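Local coordinates for protein endo-beta-1,4-mannanase (Alicyclobacillus acidocaldarius, PDB 4CD6) that probably hydrolyses internal beta-1,4-mannosidic linkages in mannan chains, as a retaining glycoside hydrolase of family 113 built on a TIM barrel, at residues F18-Q23 and M279-P284; T102-I107 and G149-T154; S199-Y204 and F229-C234. All blocks are in the same frame, centred on the assembly; numbering follows the deposited sequence.

Overall arrangement
From the N terminus, the chain leaves strand 13-18 at the first half of contact 1, and the last strand, 275-283, comes back beside strand 13-18, so F18-Q23 with M279-P284 closes the eight-stranded parallel barrel. Contacts 2 and 3 both fall within that long excursion and follow one another without crossing. Contact 2 joins the loop after strand 89-98 to the end of strand 145-150; contact 3 pairs strands 197-201 and 227-232. All three reach the bound piperidine. Glu151 OE2 of contact 2 lies 2.7 Å from Ser201 OG of contact 3, and Trp281 of contact 1 packs on Tyr203 of contact 3.

Contact 1 (F18-Q23 and M279-P284); sequences FGFVGQ and MLWEWP. With BMA (beta-D-mannopyranose), chain C; IFM (5-hydroxymethyl-3,4-dihydroxypiperidine), chain B.
Phe18 and Trp283 form a parallel beta bridge with their CA atoms 4.8 Å apart, and just beyond it Gly19 N donates to Trp283 O over 3.0 Å, close to straight at 165° on the hydrogen. The rings of Phe18 and Trp283 leave the same face of the sheet toward helix 30-40 and touch through Phe18 CD2 and Trp283 CD1 at 3.9 Å. A water accepts the N-H of Phe20 and donates to both Glu282 OE1 and Trp283 O, tying the loop to the strand end a second time. Further into the pocket, the edge of Trp281 meets a face of Phe20 in a T-shaped pair, the planes 69° apart and Phe20 CD2 3.5 Å from Trp281 CZ2. Val21 CG1 lies against the opposite face of Phe20. The Trp281 indole is likewise layered: Glu282 CB lies over one face, and C5 of the piperidine stands 3.6 Å above the other. Glu282 follows Trp281 through a cis peptide; its CG sits between the backbone N and the carbonyl carbon (chi1 62°), and from there the extended chain brings OE2 to 2.6 Å from O2 of the mannose, which donates the bond. Trp281 NE1 bonds weakly to that same hydroxyl at 3.4 Å, so the carboxylate is its main partner. A tryptophan followed by a non-proline cis peptide at the end of the eighth strand, its face here under the piperidine, a sugar mimic, is a hallmark of clan GH-A TIM-barrel glycosidases, and the ligand placement is consistent with subsites −1 and −2.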
loop_
_atom_site.group_PDB
_atom_site.type_symbol
_atom_site.label_atom_id
_atom_site.label_comp_id
_atom_site.label_asym_id
_atom_site.label_seq_id
_atom_site.Cartn_x
_atom_site.Cartn_y
_atom_site.Cartn_z
ATOM N N PHE A 18 -6.922 -2.528 3.034
ATOM C CA PHE A 18 -7.706 -3.239 4.051
ATOM C C PHE A 18 -6.853 -4.191 4.858
ATOM O O PHE A 18 -6.097 -4.932 4.307
ATOM C CB PHE A 18 -8.791 -4.076 3.375
ATOM C CG PHE A 18 -9.599 -4.935 4.317
ATOM C CD1 PHE A 18 -9.200 -6.220 4.636
ATOM C CD2 PHE A 18 -10.772 -4.444 4.875
ATOM C CE1 PHE A 18 -9.951 -6.989 5.509
ATOM C CE2 PHE A 18 -11.541 -5.219 5.721
ATOM C CZ PHE A 18 -11.124 -6.494 6.039
ATOM N N GLY A 19 -7.057 -4.219 6.175
ATOM C CA GLY A 19 -6.682 -5.390 6.968
ATOM C C GLY A 19 -5.295 -5.423 7.571
ATOM O O GLY A 19 -4.930 -6.414 8.222
ATOM N N PHE A 20 -4.503 -4.385 7.344
ATOM C CA PHE A 20 -3.108 -4.384 7.810
ATOM C C PHE A 20 -3.096 -4.445 9.346
ATOM O O PHE A 20 -3.925 -3.777 9.955
ATOM C CB PHE A 20 -2.409 -3.103 7.327
ATOM C CG PHE A 20 -0.910 -3.196 7.229
ATOM C CD1 PHE A 20 -0.300 -4.138 6.388
ATOM C CD2 PHE A 20 -0.104 -2.312 7.938
ATOM C CE1 PHE A 20 1.084 -4.186 6.260
ATOM C CE2 PHE A 20 1.289 -2.368 7.813
ATOM C CZ PHE A 20 1.878 -3.304 6.979
ATOM N N VAL A 21 -2.198 -5.201 9.989
ATOM C CA VAL A 21 -1.051 -5.922 9.394
ATOM C C VAL A 21 -1.276 -7.359 8.980
ATOM O O VAL A 21 -0.326 -8.085 8.674
ATOM C CB VAL A 21 0.116 -5.972 10.381
ATOM C CG1 VAL A 21 0.596 -4.555 10.684
ATOM C CG2 VAL A 21 -0.257 -6.736 11.653
ATOM N N GLY A 22 -2.528 -7.778 9.017
ATOM C CA GLY A 22 -2.882 -9.086 8.586
ATOM C C GLY A 22 -2.381 -10.140 9.556
ATOM O O GLY A 22 -1.792 -11.109 9.124
ATOM N N GLN A 23 -2.628 -9.952 10.856
ATOM C CA GLN A 23 -2.310 -11.000 11.877
ATOM C C GLN A 23 -3.136 -12.256 11.622
ATOM O O GLN A 23 -4.299 -12.182 11.203
ATOM C CB GLN A 23 -2.599 -10.537 13.311
ATOM C CG GLN A 23 -1.853 -9.311 13.784
ATOM C CD GLN A 23 -2.160 -8.999 15.238
ATOM O OE1 GLN A 23 -2.795 -9.794 15.935
ATOM N NE2 GLN A 23 -1.720 -7.833 15.700
ATOM N N MET A 279 -4.794 4.847 -3.808
ATOM C CA MET A 279 -5.072 3.698 -2.954
ATOM C C MET A 279 -4.906 4.210 -1.511
ATOM O O MET A 279 -3.801 4.426 -0.999
ATOM C CB MET A 279 -4.124 2.554 -3.267
ATOM C CG MET A 279 -4.586 1.226 -2.743
ATOM S SD MET A 279 -5.896 0.456 -3.690
ATOM C CE MET A 279 -5.059 0.010 -5.193
ATOM N N LEU A 280 -6.035 4.473 -0.896
ATOM C CA LEU A 280 -6.035 5.132 0.394
ATOM C C LEU A 280 -5.534 4.211 1.501
ATOM O O LEU A 280 -5.633 2.995 1.413
ATOM C CB LEU A 280 -7.427 5.688 0.716
ATOM C CG LEU A 280 -8.019 6.727 -0.267
ATOM C CD1 LEU A 280 -9.303 7.332 0.290
ATOM C CD2 LEU A 280 -7.031 7.801 -0.620
ATOM N N TRP A 281 -4.971 4.845 2.529
ATOM C CA TRP A 281 -4.453 4.164 3.727
ATOM C C TRP A 281 -5.265 4.734 4.865
ATOM O O TRP A 281 -5.215 5.934 5.062
ATOM C CB TRP A 281 -2.979 4.485 3.952
ATOM C CG TRP A 281 -2.342 3.621 4.986
ATOM C CD1 TRP A 281 -2.218 3.902 6.330
ATOM C CD2 TRP A 281 -1.769 2.325 4.801
ATOM N NE1 TRP A 281 -1.604 2.867 6.968
ATOM C CE2 TRP A 281 -1.314 1.889 6.052
ATOM C CE3 TRP A 281 -1.590 1.493 3.690
ATOM C CZ2 TRP A 281 -0.707 0.652 6.226
ATOM C CZ3 TRP A 281 -0.976 0.274 3.858
ATOM C CH2 TRP A 281 -0.536 -0.139 5.118
ATOM N N GLU A 282 -6.055 3.953 5.601
ATOM C CA GLU A 282 -6.274 2.524 5.488
ATOM C C GLU A 282 -7.617 2.218 6.132
ATOM O O GLU A 282 -8.261 3.110 6.711
ATOM C CB GLU A 282 -5.156 1.727 6.201
ATOM C CG GLU A 282 -5.096 2.025 7.712
ATOM C CD GLU A 282 -4.110 1.185 8.483
ATOM O OE1 GLU A 282 -3.955 -0.004 8.170
ATOM O OE2 GLU A 282 -3.538 1.717 9.454
ATOM N N TRP A 283 -7.997 0.947 6.087
ATOM C CA TRP A 283 -9.284 0.463 6.618
ATOM C C TRP A 283 -9.021 -0.752 7.493
ATOM O O TRP A 283 -8.389 -1.683 7.061
ATOM C CB TRP A 283 -10.176 0.073 5.444
ATOM C CG TRP A 283 -11.669 -0.044 5.723
ATOM C CD1 TRP A 283 -12.331 -1.138 6.176
ATOM C CD2 TRP A 283 -12.664 0.957 5.480
ATOM N NE1 TRP A 283 -13.687 -0.880 6.262
ATOM C CE2 TRP A 283 -13.911 0.410 5.853
ATOM C CE3 TRP A 283 -12.617 2.280 5.019
ATOM C CZ2 TRP A 283 -15.100 1.122 5.736
ATOM C CZ3 TRP A 283 -13.809 2.994 4.925
ATOM C CH2 TRP A 283 -15.033 2.406 5.267
ATOM N N PRO A 284 -9.493 -0.751 8.757
ATOM C CA PRO A 284 -9.183 -1.863 9.658
ATOM C C PRO A 284 -10.022 -3.113 9.436
ATOM O O PRO A 284 -11.164 -2.995 9.031
ATOM C CB PRO A 284 -9.524 -1.280 11.028
ATOM C CG PRO A 284 -10.660 -0.339 10.745
ATOM C CD PRO A 284 -10.415 0.213 9.352
HETATM C C1 BMA C . 1.185 1.948 9.949
HETATM C C2 BMA C . -0.212 1.881 10.542
HETATM C C3 BMA C . -0.049 1.360 11.966
HETATM C C4 BMA C . 0.701 0.034 11.947
HETATM C C5 BMA C . 2.012 0.088 11.145
HETATM C C6 BMA C . 2.668 -1.300 11.099
HETATM O O2 BMA C . -1.078 1.017 9.768
HETATM O O3 BMA C . -1.311 1.160 12.597
HETATM O O4 BMA C . 1.012 -0.324 13.291
HETATM O O5 BMA C . 1.740 0.629 9.837
HETATM O O6 BMA C . 3.862 -1.314 10.297
HETATM O O4 IFM B . 1.271 2.143 8.541
HETATM C C4 IFM B . 2.395 2.643 7.791
HETATM C C3 IFM B . 2.897 1.519 6.895
HETATM O O3 IFM B . 3.504 0.525 7.732
HETATM C C2 IFM B . 3.862 1.974 5.788
HETATM N N IFM B . 3.516 3.296 5.256
HETATM C C1 IFM B . 3.103 4.379 6.161
HETATM C C5 IFM B . 1.941 3.868 6.995
HETATM C C6 IFM B . 1.291 4.962 7.845
HETATM O O6 IFM B . 2.146 5.481 8.874
HETATM O O HOH W 1 -5.377 -1.668 6.627
#

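Contact 2 (T102-I107 and G149-T154); sequences TWRGEI and GCEMTT. With IFM (5-hydroxymethyl-3,4-dihydroxypiperidine), chain B.
Trp103 reaches Glu151 with the N-H of its indole: NE1 donates to OE1 over 2.9 Å at 159° on the hydrogen, almost in the ring plane and nearly in line with the C-O bond it meets. Ring and carboxylate planes stand 52° apart; the single indole N-H takes OE1, and the other oxygen, OE2, receives the N-H of the piperidine. With CG anti to the backbone N (chi1 -180°), the indole folds back so that Gly105 N sits over its centre. Arg104 comes next and runs along the second segment, its CD 3.2 Å from Cys150 O, while the Met152 side chain crosses it at about a right angle, SD resting against CG and CD. Val96 O and Asn97 OD1 hold its NE and NH2, and NH2 also donates to piperidine O3 over 3.2 Å. Its pairing with Glu151 is long, NH1 to OE1 3.8 Å, and the oxygen lies well off the guanidinium plane, so this is attraction of charges without a directed N-H. Gly105 presses its CA to 3.0 Å from Glu151 O, and its carbonyl accepts Thr154 N at 3.2 Å, the donor standing above the carbonyl plane. Ile107 closes the walk: its O takes the Thr154 hydroxyl, OG1 at 2.6 Å, in the carbonyl plane on a lone pair. A water donating to both Arg104 O and Thr154 OG1 adds a further bridge. Ile107 CD1 also touches Met152 CE, whose residue centres an inverse gamma turn. Ile107, Met152 and Thr154 pack on Trp120 and Trp123 of helix 120-140, Trp103, Glu151 and Thr153 meet Asn182 of strand 176-182, and Arg104, Cys150 and Met152 pack on strand 89-98.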
loop_
_atom_site.group_PDB
_atom_site.type_symbol
_atom_site.label_atom_id
_atom_site.label_comp_id
_atom_site.label_asym_id
_atom_site.label_seq_id
_atom_site.Cartn_x
_atom_site.Cartn_y
_atom_site.Cartn_z
ATOM N N THR A 102 11.397 -1.333 13.917
ATOM C CA THR A 102 12.207 -0.610 12.942
ATOM C C THR A 102 11.472 -0.582 11.597
ATOM O O THR A 102 11.048 -1.622 11.105
ATOM C CB THR A 102 13.569 -1.284 12.700
ATOM O OG1 THR A 102 14.242 -1.474 13.947
ATOM C CG2 THR A 102 14.439 -0.429 11.769
ATOM N N TRP A 103 11.338 0.608 11.016
ATOM C CA TRP A 103 10.826 0.761 9.640
ATOM C C TRP A 103 11.574 -0.106 8.620
ATOM O O TRP A 103 12.806 -0.120 8.571
ATOM C CB TRP A 103 10.903 2.243 9.235
ATOM C CG TRP A 103 10.411 2.576 7.857
ATOM C CD1 TRP A 103 9.223 2.222 7.296
ATOM C CD2 TRP A 103 11.095 3.370 6.875
ATOM N NE1 TRP A 103 9.130 2.725 6.020
ATOM C CE2 TRP A 103 10.259 3.450 5.748
ATOM C CE3 TRP A 103 12.321 4.037 6.855
ATOM C CZ2 TRP A 103 10.623 4.149 4.601
ATOM C CZ3 TRP A 103 12.680 4.743 5.717
ATOM C CH2 TRP A 103 11.845 4.779 4.607
ATOM N N ARG A 104 10.814 -0.795 7.775
ATOM C CA ARG A 104 11.391 -1.651 6.761
ATOM C C ARG A 104 12.271 -0.910 5.731
ATOM O O ARG A 104 13.101 -1.514 5.068
ATOM C CB ARG A 104 10.279 -2.424 6.063
ATOM C CG ARG A 104 9.391 -1.556 5.159
ATOM C CD ARG A 104 8.231 -2.359 4.608
ATOM N NE ARG A 104 7.143 -2.461 5.586
ATOM C CZ ARG A 104 6.059 -1.702 5.598
ATOM N NH1 ARG A 104 5.861 -0.769 4.664
ATOM N NH2 ARG A 104 5.144 -1.896 6.527
ATOM N N GLY A 105 12.081 0.401 5.595
ATOM C CA GLY A 105 12.914 1.196 4.713
ATOM C C GLY A 105 14.332 1.434 5.195
ATOM O O GLY A 105 15.143 2.014 4.481
ATOM N N GLU A 106 14.633 0.947 6.398
ATOM C CA GLU A 106 15.936 1.087 7.026
ATOM C C GLU A 106 16.651 -0.241 7.323
ATOM O O GLU A 106 17.621 -0.268 8.075
ATOM C CB GLU A 106 15.768 1.830 8.361
ATOM C CG GLU A 106 15.678 3.317 8.211
ATOM C CD GLU A 106 15.280 4.002 9.502
ATOM O OE1 GLU A 106 14.925 3.301 10.458
ATOM O OE2 GLU A 106 15.322 5.247 9.544
ATOM N N ILE A 107 16.207 -1.333 6.728
ATOM C CA ILE A 107 16.900 -2.585 6.951
ATOM C C ILE A 107 18.299 -2.471 6.321
ATOM O O ILE A 107 18.473 -1.784 5.320
ATOM C CB ILE A 107 16.087 -3.804 6.464
ATOM C CG1 ILE A 107 15.946 -3.843 4.955
ATOM C CG2 ILE A 107 14.723 -3.842 7.163
ATOM C CD1 ILE A 107 15.161 -5.043 4.475
ATOM N N GLY A 149 6.719 -4.688 -3.520
ATOM C CA GLY A 149 7.397 -4.116 -2.385
ATOM C C GLY A 149 6.851 -2.763 -2.003
ATOM O O GLY A 149 6.144 -2.101 -2.792
ATOM N N CYS A 150 7.216 -2.349 -0.794
ATOM C CA CYS A 150 6.672 -1.171 -0.169
ATOM C C CYS A 150 7.713 -0.444 0.672
ATOM O O CYS A 150 8.142 -0.945 1.718
ATOM C CB CYS A 150 5.494 -1.581 0.715
ATOM S SG CYS A 150 4.694 -0.211 1.508
ATOM N N GLU A 151 8.137 0.725 0.212
ATOM C CA GLU A 151 8.979 1.629 1.015
ATOM C C GLU A 151 10.363 1.069 1.353
ATOM O O GLU A 151 10.939 1.380 2.402
ATOM C CB GLU A 151 8.240 2.040 2.298
ATOM C CG GLU A 151 6.982 2.850 2.067
ATOM C CD GLU A 151 6.191 3.137 3.305
ATOM O OE1 GLU A 151 6.744 2.970 4.420
ATOM O OE2 GLU A 151 5.020 3.581 3.142
ATOM N N MET A 152 10.916 0.252 0.475
ATOM C CA MET A 152 12.179 -0.433 0.788
ATOM C C MET A 152 13.367 0.424 0.375
ATOM O O MET A 152 14.157 0.021 -0.457
ATOM C CB MET A 152 12.248 -1.813 0.149
ATOM C CG MET A 152 11.031 -2.704 0.400
ATOM S SD MET A 152 10.750 -3.048 2.125
ATOM C CE MET A 152 12.060 -4.268 2.318
ATOM N N THR A 153 13.498 1.605 0.980
ATOM C CA THR A 153 14.509 2.562 0.541
ATOM C C THR A 153 15.938 2.041 0.527
ATOM O O THR A 153 16.628 2.204 -0.472
ATOM C CB THR A 153 14.391 3.871 1.321
ATOM O OG1 THR A 153 13.117 4.414 1.034
ATOM C CG2 THR A 153 15.455 4.869 0.884
ATOM N N THR A 154 16.356 1.356 1.586
ATOM C CA THR A 154 17.709 0.818 1.619
ATOM C C THR A 154 17.907 -0.333 0.674
ATOM O O THR A 154 19.038 -0.585 0.261
ATOM C CB THR A 154 18.131 0.388 3.029
ATOM O OG1 THR A 154 17.114 -0.430 3.620
ATOM C CG2 THR A 154 18.355 1.623 3.879
HETATM O O4 IFM B . 1.271 2.143 8.541
HETATM C C4 IFM B . 2.395 2.643 7.791
HETATM C C3 IFM B . 2.897 1.519 6.895
HETATM O O3 IFM B . 3.504 0.525 7.732
HETATM C C2 IFM B . 3.862 1.974 5.788
HETATM N N IFM B . 3.516 3.296 5.256
HETATM C C1 IFM B . 3.103 4.379 6.161
HETATM C C5 IFM B . 1.941 3.868 6.995
HETATM C C6 IFM B . 1.291 4.962 7.845
HETATM O O6 IFM B . 2.146 5.481 8.874
HETATM O O HOH W 2 14.657 -1.304 2.635
#

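Contact 3 (S199-Y204 and F229-C234); sequences SSSAYY and FMEVGC. With IFM (5-hydroxymethyl-3,4-dihydroxypiperidine), chain B.
A beta-alpha-beta unit of the barrel, strand 197-201, helix 209-223 and strand 227-232, brings Ser200 beside Phe229 and Ser201 beside Glu231 as parallel neighbours. The register slips by one residue between the two pairs, a beta bulge: Ser200 O receives Glu231 N at 3.2 Å, almost straight at 175°, and a weak, bent bond from Met230 N. Ala202 N then donates to Glu231 O over 2.8 Å. Past the bulge, Glu231 CG lies beside the backbone N (chi1 -57°) and the extended chain runs into the pocket, where Tyr203 OH donates to OE1 at 2.6 Å on its anti lone pair. Ring and carboxylate planes are 85° apart, yet OE1 lies in the plane of the phenol. The piperidine N also donates to OE1, at 2.7 Å, while OE2 forms a salt bridge with Lys93; these bonds fix the carboxylate's rotation. In clan GH-A the nucleophile sits at the end of the seventh barrel strand and the acid/base at the end of the fourth, consistent with Glu231 and Glu151 here. Ser201 OG packs 3.4 Å from Glu231 CD while its hydrogen bonds go to Glu151 OE2 and Asn180 OD1. Tyr203 CD1 stands 3.4 Å from Gly233 O, a buried carbonyl lacking a polar partner in the model. On the Ser200 and Phe229 side, Ala202 CB makes a CH-pi contact 3.6 Å from the Phe229 ring centroid.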
loop_
_atom_site.group_PDB
_atom_site.type_symbol
_atom_site.label_atom_id
_atom_site.label_comp_id
_atom_site.label_asym_id
_atom_site.label_seq_id
_atom_site.Cartn_x
_atom_site.Cartn_y
_atom_site.Cartn_z
ATOM N N SER A 199 4.347 3.423 -8.384
ATOM C CA SER A 199 3.504 3.876 -7.282
ATOM C C SER A 199 4.318 4.307 -6.082
ATOM O O SER A 199 5.487 3.915 -5.919
ATOM C CB SER A 199 2.450 2.861 -6.859
ATOM O OG SER A 199 3.046 1.749 -6.236
ATOM N N SER A 200 3.678 5.143 -5.258
ATOM C CA SER A 200 4.372 5.679 -4.101
ATOM C C SER A 200 3.469 5.827 -2.883
ATOM O O SER A 200 2.238 5.761 -2.986
ATOM C CB SER A 200 5.064 6.980 -4.434
ATOM O OG SER A 200 4.129 8.030 -4.568
ATOM N N SER A 201 4.133 5.950 -1.722
ATOM C CA SER A 201 3.487 6.219 -0.430
ATOM C C SER A 201 3.537 7.723 -0.258
ATOM O O SER A 201 4.507 8.307 0.292
ATOM C CB SER A 201 4.208 5.486 0.703
ATOM O OG SER A 201 3.918 4.103 0.706
ATOM N N ALA A 202 2.520 8.349 -0.805
ATOM C CA ALA A 202 2.540 9.797 -1.066
ATOM C C ALA A 202 2.089 10.599 0.137
ATOM O O ALA A 202 1.127 11.387 0.081
ATOM C CB ALA A 202 1.693 10.110 -2.284
ATOM N N TYR A 203 2.813 10.409 1.227
ATOM C CA TYR A 203 2.494 11.074 2.511
ATOM C C TYR A 203 3.160 12.446 2.499
ATOM O O TYR A 203 4.074 12.719 3.266
ATOM C CB TYR A 203 2.977 10.218 3.683
ATOM C CG TYR A 203 2.225 8.913 3.828
ATOM C CD1 TYR A 203 0.936 8.884 4.372
ATOM C CD2 TYR A 203 2.807 7.703 3.465
ATOM C CE1 TYR A 203 0.235 7.706 4.517
ATOM C CE2 TYR A 203 2.105 6.513 3.599
ATOM C CZ TYR A 203 0.836 6.520 4.129
ATOM O OH TYR A 203 0.146 5.352 4.266
ATOM N N TYR A 204 2.701 13.311 1.594
ATOM C CA TYR A 204 3.231 14.670 1.481
ATOM C C TYR A 204 2.518 15.597 2.455
ATOM O O TYR A 204 1.300 15.589 2.516
ATOM C CB TYR A 204 3.163 15.205 0.027
ATOM C CG TYR A 204 4.088 14.401 -0.894
ATOM C CD1 TYR A 204 5.483 14.521 -0.784
ATOM C CD2 TYR A 204 3.570 13.521 -1.849
ATOM C CE1 TYR A 204 6.335 13.757 -1.572
ATOM C CE2 TYR A 204 4.415 12.760 -2.664
ATOM C CZ TYR A 204 5.784 12.874 -2.522
ATOM O OH TYR A 204 6.638 12.116 -3.306
ATOM N N PHE A 229 -0.797 6.434 -6.448
ATOM C CA PHE A 229 -0.389 6.402 -5.034
ATOM C C PHE A 229 -0.863 5.090 -4.426
ATOM O O PHE A 229 -2.063 4.870 -4.317
ATOM C CB PHE A 229 -0.977 7.587 -4.305
ATOM C CG PHE A 229 -0.570 8.939 -4.873
ATOM C CD1 PHE A 229 0.683 9.149 -5.436
ATOM C CD2 PHE A 229 -1.445 10.021 -4.769
ATOM C CE1 PHE A 229 1.052 10.405 -5.934
ATOM C CE2 PHE A 229 -1.081 11.258 -5.240
ATOM C CZ PHE A 229 0.171 11.455 -5.812
ATOM N N MET A 230 0.090 4.196 -4.094
ATOM C CA MET A 230 -0.272 2.920 -3.491
ATOM C C MET A 230 -0.570 3.085 -2.008
ATOM O O MET A 230 -1.259 2.251 -1.447
ATOM C CB MET A 230 0.805 1.848 -3.674
ATOM C CG MET A 230 0.533 0.808 -4.772
ATOM S SD MET A 230 -0.981 -0.155 -4.534
ATOM C CE MET A 230 -0.822 -0.627 -2.849
ATOM N N GLU A 231 -0.075 4.147 -1.398
ATOM C CA GLU A 231 -0.583 4.565 -0.082
ATOM C C GLU A 231 -0.715 6.065 -0.094
ATOM O O GLU A 231 0.181 6.780 -0.522
ATOM C CB GLU A 231 0.358 4.214 1.082
ATOM C CG GLU A 231 0.712 2.767 1.222
ATOM C CD GLU A 231 1.474 2.465 2.504
ATOM O OE1 GLU A 231 1.502 3.303 3.438
ATOM O OE2 GLU A 231 2.039 1.359 2.580
ATOM N N VAL A 232 -1.818 6.543 0.449
ATOM C CA VAL A 232 -1.935 7.948 0.773
ATOM C C VAL A 232 -3.005 8.088 1.841
ATOM O O VAL A 232 -4.027 7.396 1.807
ATOM C CB VAL A 232 -2.203 8.789 -0.501
ATOM C CG1 VAL A 232 -3.546 8.457 -1.119
ATOM C CG2 VAL A 232 -2.007 10.268 -0.211
ATOM N N GLY A 233 -2.750 8.953 2.823
ATOM C CA GLY A 233 -3.681 9.088 3.941
ATOM C C GLY A 233 -3.115 10.009 5.015
ATOM O O GLY A 233 -1.987 10.553 4.902
ATOM N N CYS A 234 -3.911 10.204 6.041
ATOM C CA CYS A 234 -3.520 11.073 7.168
ATOM C C CYS A 234 -4.332 10.646 8.384
ATOM O O CYS A 234 -5.546 10.411 8.245
ATOM C CB CYS A 234 -3.811 12.559 6.854
ATOM S SG CYS A 234 -3.156 13.737 8.082
HETATM O O4 IFM B . 1.271 2.143 8.541
HETATM C C4 IFM B . 2.395 2.643 7.791
HETATM C C3 IFM B . 2.897 1.519 6.895
HETATM O O3 IFM B . 3.504 0.525 7.732
HETATM C C2 IFM B . 3.862 1.974 5.788
HETATM N N IFM B . 3.516 3.296 5.256
HETATM C C1 IFM B . 3.103 4.379 6.161
HETATM C C5 IFM B . 1.941 3.868 6.995
HETATM C C6 IFM B . 1.291 4.962 7.845
HETATM O O6 IFM B . 2.146 5.481 8.874
#